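Local structure of enoyl-CoA hydratase (Mycobacterium avium, 3OC7) at residues A[36-39]-A[40-44]; A[88-91]-A[92-95]; A[143-147]-A[148-152]; A[227-230]-A[231-235]; A[234-237]-A[238-242]. The protein probably catalyses the reversible addition of water to the double bond of enoyl-CoA thioesters in fatty acid metabolism, as a member of the crotonase family. One frame throughout, in Å; residues are numbered along the deposited sequence. Where two conformers were deposited one is given.

Contact 1: residues A[36-39]-A[40-44]; sequences STAL and VSQLH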
loop_
_atom_site.group_PDB
_atom_site.type_symbol
_atom_site.label_atom_id
_atom_site.label_comp_id
_atom_site.label_asym_id
_atom_site.label_seq_id
_atom_site.Cartn_x
_atom_site.Cartn_y
_atom_site.Cartn_z
ATOM N N SER A 36 12.307 -27.018 -12.362
ATOM C CA SER A 36 13.096 -28.224 -12.068
ATOM C C SER A 36 14.402 -27.881 -11.336
ATOM O O SER A 36 14.832 -26.719 -11.355
ATOM C CB SER A 36 13.408 -28.973 -13.371
ATOM O OG SER A 36 14.257 -28.224 -14.228
ATOM N N THR A 37 15.054 -28.876 -10.714
ATOM C CA THR A 37 16.342 -28.668 -10.031
ATOM C C THR A 37 17.390 -28.064 -10.965
ATOM O O THR A 37 18.117 -27.131 -10.595
ATOM C CB THR A 37 16.912 -29.998 -9.432
ATOM O OG1 THR A 37 16.009 -30.513 -8.451
ATOM C CG2 THR A 37 18.288 -29.793 -8.787
ATOM N N ALA A 38 17.468 -28.610 -12.182
ATOM C CA ALA A 38 18.423 -28.143 -13.186
ATOM C C ALA A 38 18.160 -26.700 -13.639
ATOM O O ALA A 38 19.099 -25.901 -13.745
ATOM C CB ALA A 38 18.446 -29.093 -14.403
ATOM N N LEU A 39 16.899 -26.368 -13.924
ATOM C CA LEU A 39 16.569 -24.982 -14.326
ATOM C C LEU A 39 16.912 -23.969 -13.213
ATOM O O LEU A 39 17.486 -22.898 -13.485
ATOM C CB LEU A 39 15.102 -24.842 -14.769
ATOM C CG LEU A 39 14.666 -23.478 -15.330
ATOM C CD1 LEU A 39 13.695 -23.625 -16.512
ATOM C CD2 LEU A 39 14.074 -22.583 -14.249
ATOM N N VAL A 40 16.577 -24.313 -11.971
ATOM C CA VAL A 40 16.899 -23.469 -10.802
ATOM C C VAL A 40 18.415 -23.248 -10.606
ATOM O O VAL A 40 18.859 -22.107 -10.439
ATOM C CB VAL A 40 16.200 -24.005 -9.510
ATOM C CG1 VAL A 40 16.683 -23.259 -8.270
ATOM C CG2 VAL A 40 14.685 -23.848 -9.615
ATOM N N SER A 41 19.221 -24.312 -10.673
ATOM C CA SER A 41 20.697 -24.186 -10.612
ATOM C C SER A 41 21.273 -23.291 -11.722
ATOM O O SER A 41 22.165 -22.456 -11.467
ATOM C CB SER A 41 21.397 -25.568 -10.641
ATOM O OG SER A 41 21.106 -26.319 -9.475
ATOM N N GLN A 42 20.759 -23.465 -12.945
ATOM C CA GLN A 42 21.203 -22.647 -14.079
ATOM C C GLN A 42 20.839 -21.153 -13.970
ATOM O O GLN A 42 21.605 -20.301 -14.439
ATOM C CB GLN A 42 20.761 -23.251 -15.431
ATOM C CG GLN A 42 21.494 -24.596 -15.756
ATOM C CD GLN A 42 20.929 -25.350 -16.961
ATOM O OE1 GLN A 42 20.493 -24.747 -17.942
ATOM N NE2 GLN A 42 20.972 -26.683 -16.901
ATOM N N LEU A 43 19.693 -20.837 -13.344
ATOM C CA LEU A 43 19.359 -19.428 -13.038
ATOM C C LEU A 43 20.295 -18.782 -11.994
ATOM O O LEU A 43 20.726 -17.621 -12.165
ATOM C CB LEU A 43 17.904 -19.269 -12.576
ATOM C CG LEU A 43 16.756 -18.953 -13.527
ATOM C CD1 LEU A 43 15.598 -18.327 -12.725
ATOM C CD2 LEU A 43 17.162 -17.989 -14.631
ATOM N N HIS A 44 20.601 -19.503 -10.902
ATOM C CA HIS A 44 21.613 -19.034 -9.932
ATOM C C HIS A 44 22.965 -18.709 -10.638
ATOM O O HIS A 44 23.550 -17.628 -10.430
ATOM C CB HIS A 44 21.833 -20.049 -8.778
ATOM C CG HIS A 44 20.762 -20.049 -7.707
ATOM N ND1 HIS A 44 20.751 -19.145 -6.659
ATOM C CD2 HIS A 44 19.729 -20.902 -7.471
ATOM C CE1 HIS A 44 19.727 -19.410 -5.861
ATOM N NE2 HIS A 44 19.085 -20.463 -6.335
#
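Gln-42 lies one helical turn beyond Ala-38, and most of its side chain runs past the carbonyl oxygen of that residue. CB starts 3.6 Å from Ala-38 O. With CG anti to the carbonyl carbon (chi1 -68°), the next methylene leans back over the preceding turn and comes within 3.4 Å of Ala-38 O. The chain then stays extended, and CD passes the same oxygen at 3.7 Å. At the tip the amide turns its two ends to different neighbours: NE2 lies 4.3 Å from Ala-38 CB, a van der Waals approach, while OE1 accepts from the backbone N of Leu-8. Glutamine suits this place because its methylenes can lie along the helix while its amide ties the N-terminal segment to it. Ala-38, with a single methyl, lets that chain pass close by.

Beneath the side chains run the regular bonds of a first turn. Val-40 N donates to Ser-36 O at 3.0 Å and Ser-41 N to Thr-37 O at 3.0 Å, both nearly straight. Val-40 CG2 drops beside the Ser-36 carbonyl, 3.4 Å from its oxygen. Leu-39 and Leu-43, four residues apart, present branched apolar groups to Leu-26 of strand 21-26.

Ser-36 stands just before the helix, and its OG accepts from Leu-39 N at 3.2 Å, satisfying an amide that has no preceding turn to bond to. This is a serine N-cap, here opening helix 37-52, the crossover helix of the beta-alpha-beta unit that links parallel strands 21-26 and 58-63.

Contact 2: residues A[88-91]-A[92-95]; sequences DMAV and ERAR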
loop_
_atom_site.group_PDB
_atom_site.type_symbol
_atom_site.label_atom_id
_atom_site.label_comp_id
_atom_site.label_asym_id
_atom_site.label_seq_id
_atom_site.Cartn_x
_atom_site.Cartn_y
_atom_site.Cartn_z
ATOM N N ASP A 88 9.697 -34.777 3.033
ATOM C CA ASP A 88 11.080 -34.299 2.893
ATOM C C ASP A 88 11.330 -33.621 1.543
ATOM O O ASP A 88 11.976 -32.564 1.484
ATOM C CB ASP A 88 12.088 -35.438 3.116
ATOM C CG ASP A 88 12.127 -35.920 4.561
ATOM O OD1 ASP A 88 12.005 -35.094 5.494
ATOM O OD2 ASP A 88 12.297 -37.143 4.771
ATOM N N MET A 89 10.815 -34.215 0.466
ATOM C CA MET A 89 10.948 -33.643 -0.881
ATOM C C MET A 89 10.184 -32.314 -1.022
ATOM O O MET A 89 10.688 -31.366 -1.634
ATOM C CB MET A 89 10.508 -34.643 -1.967
ATOM C CG MET A 89 11.548 -35.725 -2.312
ATOM S SD MET A 89 10.968 -37.048 -3.415
ATOM C CE MET A 89 10.914 -36.224 -5.003
ATOM N N ALA A 90 8.985 -32.246 -0.435
ATOM C CA ALA A 90 8.155 -31.024 -0.467
ATOM C C ALA A 90 8.752 -29.845 0.324
ATOM O O ALA A 90 8.746 -28.713 -0.171
ATOM C CB ALA A 90 6.726 -31.313 0.007
ATOM N N VAL A 91 9.274 -30.101 1.527
ATOM C CA VAL A 91 9.902 -29.030 2.331
ATOM C C VAL A 91 11.165 -28.453 1.650
ATOM O O VAL A 91 11.393 -27.232 1.675
ATOM C CB VAL A 91 10.134 -29.443 3.834
ATOM C CG1 VAL A 91 11.289 -30.456 3.984
ATOM C CG2 VAL A 91 10.351 -28.209 4.705
ATOM N N GLU A 92 11.974 -29.315 1.031
ATOM C CA GLU A 92 13.161 -28.873 0.288
ATOM C C GLU A 92 12.807 -28.093 -0.978
ATOM O O GLU A 92 13.481 -27.124 -1.332
ATOM C CB GLU A 92 14.064 -30.057 -0.069
ATOM C CG GLU A 92 14.967 -30.529 1.062
ATOM C CD GLU A 92 15.609 -29.389 1.844
ATOM O OE1 GLU A 92 16.288 -28.518 1.246
ATOM O OE2 GLU A 92 15.439 -29.376 3.071
ATOM N N ARG A 93 11.749 -28.515 -1.681
ATOM C CA ARG A 93 11.262 -27.767 -2.861
ATOM C C ARG A 93 10.877 -26.315 -2.485
ATOM O O ARG A 93 11.183 -25.348 -3.223
ATOM C CB ARG A 93 10.069 -28.469 -3.549
ATOM C CG ARG A 93 10.398 -29.702 -4.404
ATOM C CD ARG A 93 9.243 -30.011 -5.378
ATOM N NE ARG A 93 7.962 -30.277 -4.711
ATOM C CZ ARG A 93 7.604 -31.460 -4.212
ATOM N NH1 ARG A 93 8.430 -32.495 -4.287
ATOM N NH2 ARG A 93 6.421 -31.603 -3.626
ATOM N N ALA A 94 10.188 -26.165 -1.351
ATOM C CA ALA A 94 9.800 -24.838 -0.849
ATOM C C ALA A 94 10.997 -23.960 -0.447
ATOM O O ALA A 94 11.053 -22.779 -0.854
ATOM C CB ALA A 94 8.815 -24.965 0.306
ATOM N N ARG A 95 11.958 -24.538 0.293
ATOM C CA ARG A 95 13.204 -23.818 0.652
ATOM C C ARG A 95 14.006 -23.384 -0.598
ATOM O O ARG A 95 14.548 -22.269 -0.641
ATOM C CB ARG A 95 14.096 -24.636 1.624
ATOM C CG ARG A 95 13.505 -24.888 3.021
ATOM C CD ARG A 95 14.552 -25.517 3.965
ATOM N NE ARG A 95 13.974 -25.986 5.231
ATOM C CZ ARG A 95 13.980 -27.252 5.657
ATOM N NH1 ARG A 95 14.536 -28.210 4.920
ATOM N NH2 ARG A 95 13.427 -27.564 6.829
#
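Val-91 and Arg-95 run alongside each other in the same direction and form one close part of this helical turn. Val-91 CG2 sits over one face of the Arg-95 guanidinium, offset toward its rim and 3.8 Å from NH2. Valine fits because this branch can cover the guanidinium while CB stays close to the backbone. Arg-95 CG rests 3.4 Å from Val-91 O. The alanines Ala-90 and Ala-94 keep the same buried flank slim.

Arg-93 packs as tightly, its CG 3.2 Å from Met-89 O. A bend at chi3 (-59°) folds the guanidinium back along the helix, where Ala-90 CA lies over one face, offset toward the rim, 3.6 Å from Arg-93 NH2. The loose side belongs to Asp-88 and the end of Met-89, both exposed. The Glu-92 OE2 to Arg-95 NH1 ion pair is implausibly short in the conformer described, so its exact geometry is doubtful.

Toward helix 212-245, the methyl groups of Ala-90 and Ala-94 meet Ala-242 and Ala-238, a small-residue seam that brings the two helices close. Arg-95 NE makes a salt bridge to Glu-235 and Arg-93 a cation-pi contact with Phe-245, so two charged side chains of helix 86-106 also reach that neighbour.

Contact 3: residues A[143-147]-A[148-152]; sequences LTEAR and IGVAP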
loop_
_atom_site.group_PDB
_atom_site.type_symbol
_atom_site.label_atom_id
_atom_site.label_comp_id
_atom_site.label_asym_id
_atom_site.label_seq_id
_atom_site.Cartn_x
_atom_site.Cartn_y
_atom_site.Cartn_z
ATOM N N LEU A 143 -4.580 -17.661 -9.383
ATOM C CA LEU A 143 -4.135 -18.306 -8.129
ATOM C C LEU A 143 -5.187 -19.346 -7.702
ATOM O O LEU A 143 -6.074 -19.047 -6.888
ATOM C CB LEU A 143 -3.926 -17.258 -7.005
ATOM C CG LEU A 143 -2.808 -16.222 -7.199
ATOM C CD1 LEU A 143 -3.169 -14.845 -6.610
ATOM C CD2 LEU A 143 -1.462 -16.702 -6.642
ATOM N N THR A 144 -5.091 -20.554 -8.259
ATOM C CA THR A 144 -6.098 -21.608 -8.019
ATOM C C THR A 144 -5.745 -22.616 -6.917
ATOM O O THR A 144 -6.382 -23.686 -6.832
ATOM C CB THR A 144 -6.428 -22.365 -9.323
ATOM O OG1 THR A 144 -5.213 -22.880 -9.885
ATOM C CG2 THR A 144 -7.160 -21.442 -10.320
ATOM N N GLU A 145 -4.768 -22.275 -6.068
ATOM C CA GLU A 145 -4.294 -23.138 -4.963
ATOM C C GLU A 145 -5.402 -23.728 -4.076
ATOM O O GLU A 145 -5.409 -24.947 -3.826
ATOM C CB GLU A 145 -3.216 -22.435 -4.095
ATOM C CG GLU A 145 -1.788 -22.336 -4.693
ATOM C CD GLU A 145 -1.592 -21.285 -5.794
ATOM O OE1 GLU A 145 -2.525 -20.538 -6.167
ATOM O OE2 GLU A 145 -0.443 -21.215 -6.299
ATOM N N ALA A 146 -6.347 -22.896 -3.629
ATOM C CA ALA A 146 -7.423 -23.367 -2.733
ATOM C C ALA A 146 -8.317 -24.422 -3.387
ATOM O O ALA A 146 -8.829 -25.311 -2.698
ATOM C CB ALA A 146 -8.254 -22.202 -2.207
ATOM N N ARG A 147 -8.489 -24.326 -4.713
ATOM C CA ARG A 147 -9.294 -25.282 -5.497
ATOM C C ARG A 147 -8.703 -26.689 -5.534
ATOM O O ARG A 147 -9.423 -27.654 -5.845
ATOM C CB ARG A 147 -9.518 -24.764 -6.934
ATOM C CG ARG A 147 -10.235 -23.424 -7.003
ATOM C CD ARG A 147 -10.694 -23.070 -8.407
ATOM N NE ARG A 147 -11.327 -21.750 -8.460
ATOM C CZ ARG A 147 -11.818 -21.191 -9.564
ATOM N NH1 ARG A 147 -11.767 -21.838 -10.724
ATOM N NH2 ARG A 147 -12.371 -19.985 -9.518
ATOM N N ILE A 148 -7.404 -26.813 -5.249
ATOM C CA ILE A 148 -6.756 -28.139 -5.162
ATOM C C ILE A 148 -6.326 -28.505 -3.724
ATOM O O ILE A 148 -5.549 -29.435 -3.511
ATOM C CB ILE A 148 -5.606 -28.344 -6.224
ATOM C CG1 ILE A 148 -4.411 -27.412 -5.970
ATOM C CG2 ILE A 148 -6.147 -28.195 -7.665
ATOM C CD1 ILE A 148 -3.163 -27.709 -6.849
ATOM N N GLY A 149 -6.845 -27.764 -2.740
ATOM C CA GLY A 149 -6.613 -28.064 -1.329
ATOM C C GLY A 149 -5.402 -27.471 -0.627
ATOM O O GLY A 149 -5.106 -27.836 0.513
ATOM N N VAL A 150 -4.711 -26.539 -1.283
ATOM C CA VAL A 150 -3.495 -25.922 -0.702
ATOM C C VAL A 150 -3.613 -24.382 -0.616
ATOM O O VAL A 150 -4.735 -23.854 -0.689
ATOM C CB VAL A 150 -2.171 -26.435 -1.388
ATOM C CG1 VAL A 150 -2.093 -27.972 -1.295
ATOM C CG2 VAL A 150 -2.081 -26.011 -2.842
ATOM N N ALA A 151 -2.478 -23.688 -0.461
ATOM C CA ALA A 151 -2.428 -22.209 -0.303
ATOM C C ALA A 151 -1.162 -21.620 -0.952
ATOM O O ALA A 151 -0.162 -22.329 -1.087
ATOM C CB ALA A 151 -2.501 -21.825 1.187
ATOM N N PRO A 152 -1.191 -20.325 -1.351
ATOM C CA PRO A 152 0.023 -19.681 -1.903
ATOM C C PRO A 152 1.051 -19.239 -0.823
ATOM O O PRO A 152 1.356 -18.038 -0.691
ATOM C CB PRO A 152 -0.540 -18.487 -2.710
ATOM C CG PRO A 152 -2.074 -18.534 -2.573
ATOM C CD PRO A 152 -2.378 -19.448 -1.424
#
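The carbonyl group of Glu-145 is approached from both faces: Val-150 N donates to its oxygen at 3.1 Å from one side and Ile-148 N, also at 3.1 Å, from the opposite one. Both donors stand well out of the carbonyl plane, so two bonds grip this oxygen. Ala-146 O receives Gly-149 N at 3.2 Å, with the donor again far above the carbonyl plane, as a tight turn demands.

The carboxylate of Glu-145 swings toward Pro-152. A bend at chi2 (76°) folds the chain back, and OE1 comes 4.1 Å from Pro-152 CG, alongside the proline ring. Lower down, Glu-145 CB packs 3.8 Å from Ala-151 C and 4.0 Å from Val-150 CG2. Proline and valine give these methylenes apolar walls. Leu-143 CD2, 4.4 Å from Pro-152 CB, adds a looser contact.

The positive phi of Gly-149 (89°) explains the residue type: a beta carbon there would collide with the carbonyl oxygen of Ile-148. Arg-147 extends away, and its NH2 bonds to Thr-174 O. Ala-146 and Pro-152 also touch Gly-214 and Ser-218 of the second subunit.

The paired bonds from Val-150 to Glu-145 and from Gly-149 to Ala-146, with a glycine of positive phi, form a Schellman motif closing a short 3-10 turn. In well-studied enoyl-CoA hydratases a glutamate from a loop in this place is an active-site acid. Glu-145 may correspond to it, though its role here is inferred from the family alone.

Contact 4: residues A[227-230]-A[231-235]; sequences LERF and DRDAE. With EDO (1,2-ethanediol), chain B.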
loop_
_atom_site.group_PDB
_atom_site.type_symbol
_atom_site.label_atom_id
_atom_site.label_comp_id
_atom_site.label_asym_id
_atom_site.label_seq_id
_atom_site.Cartn_x
_atom_site.Cartn_y
_atom_site.Cartn_z
ATOM N N LEU A 227 13.555 -8.214 2.584
ATOM C CA LEU A 227 14.526 -9.147 3.167
ATOM C C LEU A 227 14.247 -9.454 4.666
ATOM O O LEU A 227 14.480 -10.593 5.132
ATOM C CB LEU A 227 15.957 -8.653 2.916
ATOM C CG LEU A 227 16.368 -8.650 1.429
ATOM C CD1 LEU A 227 17.660 -7.857 1.186
ATOM C CD2 LEU A 227 16.482 -10.080 0.906
ATOM N N GLU A 228 13.709 -8.464 5.390
ATOM C CA GLU A 228 13.297 -8.655 6.792
ATOM C C GLU A 228 12.181 -9.688 6.919
ATOM O O GLU A 228 12.174 -10.491 7.884
ATOM C CB GLU A 228 12.835 -7.340 7.430
ATOM C CG GLU A 228 13.926 -6.319 7.673
ATOM C CD GLU A 228 13.368 -4.977 8.138
ATOM O OE1 GLU A 228 12.553 -4.956 9.091
ATOM O OE2 GLU A 228 13.740 -3.939 7.549
ATOM N N ARG A 229 11.250 -9.686 5.958
ATOM C CA ARG A 229 10.133 -10.656 5.913
ATOM C C ARG A 229 10.638 -12.093 5.666
ATOM O O ARG A 229 10.174 -13.040 6.328
ATOM C CB ARG A 229 9.068 -10.221 4.873
ATOM C CG ARG A 229 7.818 -11.109 4.801
ATOM C CD ARG A 229 6.868 -10.735 3.655
ATOM N NE ARG A 229 6.220 -9.432 3.853
ATOM C CZ ARG A 229 4.986 -9.252 4.318
ATOM N NH1 ARG A 229 4.226 -10.289 4.649
ATOM N NH2 ARG A 229 4.511 -8.017 4.442
ATOM N N PHE A 230 11.596 -12.254 4.741
ATOM C CA PHE A 230 12.284 -13.545 4.528
ATOM C C PHE A 230 12.928 -14.047 5.844
ATOM O O PHE A 230 12.753 -15.216 6.222
ATOM C CB PHE A 230 13.378 -13.441 3.437
ATOM C CG PHE A 230 12.887 -13.574 1.987
ATOM C CD1 PHE A 230 12.196 -12.544 1.355
ATOM C CD2 PHE A 230 13.209 -14.728 1.231
ATOM C CE1 PHE A 230 11.796 -12.659 -0.000
ATOM C CE2 PHE A 230 12.822 -14.865 -0.127
ATOM C CZ PHE A 230 12.115 -13.822 -0.749
ATOM N N ASP A 231 13.667 -13.175 6.540
ATOM C CA ASP A 231 14.308 -13.537 7.818
ATOM C C ASP A 231 13.285 -14.080 8.850
ATOM O O ASP A 231 13.539 -15.107 9.493
ATOM C CB ASP A 231 15.060 -12.333 8.413
ATOM C CG ASP A 231 16.370 -12.020 7.703
ATOM O OD1 ASP A 231 16.915 -12.870 6.960
ATOM O OD2 ASP A 231 16.870 -10.894 7.929
ATOM N N ARG A 232 12.142 -13.397 8.988
ATOM C CA ARG A 232 11.090 -13.789 9.949
ATOM C C ARG A 232 10.282 -15.048 9.578
ATOM O O ARG A 232 9.963 -15.859 10.475
ATOM C CB ARG A 232 10.101 -12.634 10.185
ATOM C CG ARG A 232 10.685 -11.349 10.745
ATOM C CD ARG A 232 9.569 -10.381 11.188
ATOM N NE ARG A 232 8.635 -10.033 10.112
ATOM C CZ ARG A 232 8.773 -8.993 9.284
ATOM N NH1 ARG A 232 9.806 -8.171 9.398
ATOM N NH2 ARG A 232 7.866 -8.774 8.337
ATOM N N ASP A 233 9.951 -15.215 8.284
ATOM C CA ASP A 233 8.840 -16.090 7.818
ATOM C C ASP A 233 9.191 -17.266 6.859
ATOM O O ASP A 233 8.374 -18.193 6.696
ATOM C CB ASP A 233 7.731 -15.249 7.131
ATOM C CG ASP A 233 6.997 -14.302 8.076
ATOM O OD1 ASP A 233 7.104 -14.429 9.313
ATOM O OD2 ASP A 233 6.275 -13.419 7.552
ATOM N N ALA A 234 10.360 -17.251 6.208
ATOM C CA ALA A 234 10.656 -18.269 5.179
ATOM C C ALA A 234 10.593 -19.732 5.660
ATOM O O ALA A 234 10.028 -20.592 4.961
ATOM C CB ALA A 234 12.007 -17.976 4.495
ATOM N N GLU A 235 11.199 -20.014 6.822
ATOM C CA GLU A 235 11.200 -21.389 7.340
ATOM C C GLU A 235 9.800 -21.877 7.750
ATOM O O GLU A 235 9.417 -22.992 7.376
ATOM C CB GLU A 235 12.239 -21.583 8.455
ATOM C CG GLU A 235 12.255 -23.005 9.074
ATOM C CD GLU A 235 12.668 -24.116 8.101
ATOM O OE1 GLU A 235 13.311 -23.840 7.065
ATOM O OE2 GLU A 235 12.348 -25.290 8.397
HETATM C C1 EDO B . 3.832 -14.104 5.406
HETATM O O1 EDO B . 4.917 -13.199 5.171
HETATM C C2 EDO B . 2.671 -13.378 6.074
HETATM O O2 EDO B . 1.624 -14.337 6.286
#
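Arg-229 and Asp-233, four residues apart, cross obliquely, their guanidinium and carboxylate planes 73° apart and too distant for a salt bridge. A molecule of 1,2-ethanediol, probably from the crystallisation liquor, joins them: its O1 accepts from Arg-229 NH1 at 3.0 Å, at the edge of the guanidinium, and donates to Asp-233 OD2 at 2.7 Å. Arg-229 reaches it because CG is anti to the backbone N (chi1 -176°) and the chain then bends at chi3. The same diol is bonded to Leu-221 O of the second subunit.

Arg-232 leaves by a different first torsion and folds back so that Glu-228 O and Arg-229 CA lie over one face of its guanidinium, while NH1 is 3.7 Å from Glu-228 CB. Opposite charges are near, but Glu-228 OE1 stays 4.2 Å from Arg-232 NH1. Asp-231 sends OD1 to Arg-102 in a salt bridge.

Phe-230 faces inward, its ring packed on Met-101 and Leu-157, and an aromatic fills that buried side. Asp-233 N bonds to Arg-229 O at 2.9 Å and weakly to Phe-230 O, its backbone drawn away from ideal helical angles. The arrangement is that of an amphipathic helix, apolar inside and charged outside, approaching the kink in helix 212-245.

Contact 5: residues A[234-237]-A[238-242]; sequences AERL and AEESA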
loop_
_atom_site.group_PDB
_atom_site.type_symbol
_atom_site.label_atom_id
_atom_site.label_comp_id
_atom_site.label_asym_id
_atom_site.label_seq_id
_atom_site.Cartn_x
_atom_site.Cartn_y
_atom_site.Cartn_z
ATOM N N ALA A 234 10.360 -17.251 6.208
ATOM C CA ALA A 234 10.656 -18.269 5.179
ATOM C C ALA A 234 10.593 -19.732 5.660
ATOM O O ALA A 234 10.028 -20.592 4.961
ATOM C CB ALA A 234 12.007 -17.976 4.495
ATOM N N GLU A 235 11.199 -20.014 6.822
ATOM C CA GLU A 235 11.200 -21.389 7.340
ATOM C C GLU A 235 9.800 -21.877 7.750
ATOM O O GLU A 235 9.417 -22.992 7.376
ATOM C CB GLU A 235 12.239 -21.583 8.455
ATOM C CG GLU A 235 12.255 -23.005 9.074
ATOM C CD GLU A 235 12.668 -24.116 8.101
ATOM O OE1 GLU A 235 13.311 -23.840 7.065
ATOM O OE2 GLU A 235 12.348 -25.290 8.397
ATOM N N ARG A 236 9.054 -21.045 8.486
ATOM C CA ARG A 236 7.668 -21.353 8.867
ATOM C C ARG A 236 6.786 -21.620 7.641
ATOM O O ARG A 236 5.994 -22.580 7.634
ATOM C CB ARG A 236 7.073 -20.236 9.744
ATOM C CG ARG A 236 5.691 -20.544 10.327
ATOM C CD ARG A 236 5.145 -19.376 11.131
ATOM N NE ARG A 236 5.235 -18.122 10.390
ATOM C CZ ARG A 236 4.314 -17.690 9.534
ATOM N NH1 ARG A 236 3.221 -18.406 9.306
ATOM N NH2 ARG A 236 4.485 -16.535 8.910
ATOM N N LEU A 237 6.927 -20.791 6.595
ATOM C CA LEU A 237 6.161 -20.973 5.351
ATOM C C LEU A 237 6.535 -22.239 4.560
ATOM O O LEU A 237 5.659 -22.868 3.958
ATOM C CB LEU A 237 6.194 -19.713 4.458
ATOM C CG LEU A 237 5.513 -18.439 5.003
ATOM C CD1 LEU A 237 5.931 -17.227 4.107
ATOM C CD2 LEU A 237 3.980 -18.558 5.104
ATOM N N ALA A 238 7.825 -22.612 4.572
ATOM C CA ALA A 238 8.269 -23.873 3.941
ATOM C C ALA A 238 7.665 -25.116 4.627
ATOM O O ALA A 238 7.207 -26.043 3.946
ATOM C CB ALA A 238 9.841 -23.954 3.885
ATOM N N GLU A 239 7.631 -25.115 5.962
ATOM C CA GLU A 239 6.999 -26.211 6.739
ATOM C C GLU A 239 5.479 -26.306 6.481
ATOM O O GLU A 239 4.928 -27.406 6.312
ATOM C CB GLU A 239 7.336 -26.083 8.239
ATOM C CG GLU A 239 8.843 -26.272 8.523
ATOM C CD GLU A 239 9.255 -26.082 9.980
ATOM O OE1 GLU A 239 8.403 -26.148 10.882
ATOM O OE2 GLU A 239 10.467 -25.869 10.216
ATOM N N GLU A 240 4.801 -25.153 6.420
ATOM C CA GLU A 240 3.371 -25.116 6.073
ATOM C C GLU A 240 3.083 -25.702 4.678
ATOM O O GLU A 240 2.145 -26.501 4.509
ATOM C CB GLU A 240 2.825 -23.675 6.181
ATOM C CG GLU A 240 1.349 -23.534 5.762
ATOM C CD GLU A 240 0.783 -22.119 5.904
ATOM O OE1 GLU A 240 1.476 -21.206 6.412
ATOM O OE2 GLU A 240 -0.395 -21.931 5.513
ATOM N N SER A 241 3.877 -25.301 3.682
ATOM C CA SER A 241 3.762 -25.795 2.302
ATOM C C SER A 241 3.798 -27.332 2.256
ATOM O O SER A 241 2.983 -27.980 1.586
ATOM C CB SER A 241 4.900 -25.200 1.442
ATOM O OG SER A 241 4.844 -25.606 0.073
ATOM N N ALA A 242 4.771 -27.907 2.964
ATOM C CA ALA A 242 4.937 -29.364 2.991
ATOM C C ALA A 242 3.807 -30.123 3.697
ATOM O O ALA A 242 3.379 -31.183 3.213
ATOM C CB ALA A 242 6.300 -29.722 3.596
HETATM O O HOH W 1 2.088 -21.425 9.845
#
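Glu-235 and Glu-239 bring their OE2 atoms within 2.7 Å of each other, the closest polar approach between the side chains here. Two carboxylates at this distance would repel if both were charged, so one probably holds a proton; which one, the geometry does not tell. The planes stand 73° apart. Glu-235 gets there with CG anti to the backbone N (chi1 178°) and a bend at chi2, whereas Glu-239 stretches out, its CG 3.5 Å from Glu-235 O. The other oxygen of Glu-235 is committed to Arg-95, whose positive charge would offset part of the negative charge here and probably favour the ionised form of Glu-235.

Next along the helix, Arg-236 and Glu-240 attract without forming a salt bridge: NH1 and OE1 are 4.4 Å apart, the oxygen well out of the guanidinium plane. In the arginine conformer described, a water lying at the guanidinium edge accepts from NH1 at 3.3 Å and makes a weak, longer bond to OE1. Backbone bonds below are ordinary, such as Glu-239 N to Glu-235 O at 3.1 Å.

Packing takes over on the inner side. Leu-237 lies beside Glu-240, CD2 3.9 Å from OE1, and also meets Leu-157 and, across the interface, Leu-221 of the second subunit, apolar neighbours that suit a leucine. Ala-238 CB rests 3.5 Å from Ala-234 O and, being small, lets Ala-94 approach.

Chemically, then, the close approach of Glu-235 and Glu-239 probably depends on one acid being protonated, and it would probably weaken as pH rises.

In the fold
The contacts follow one another along the chain, the last two overlapping at Ala-234 and Glu-235, and all lie within the crotonase fold. Contact 1 opens helix 37-52, contact 2 lies on helix 86-106, contact 3 in the loop after strand 140-142, and contacts 4 and 5 on helix 212-245. Contacts 2 and 5 have centres about 9 Å apart and touch directly, fastening helix 86-106 to helix 212-245. Contact 1 stands apart, its centre about 15 Å from that of contact 2. Contacts 3 and 5, nearest atoms about 5 Å apart, both meet the second subunit, so the loop 143-152 and helix 212-245 both take part in the subunit interface of the three-chain assembly.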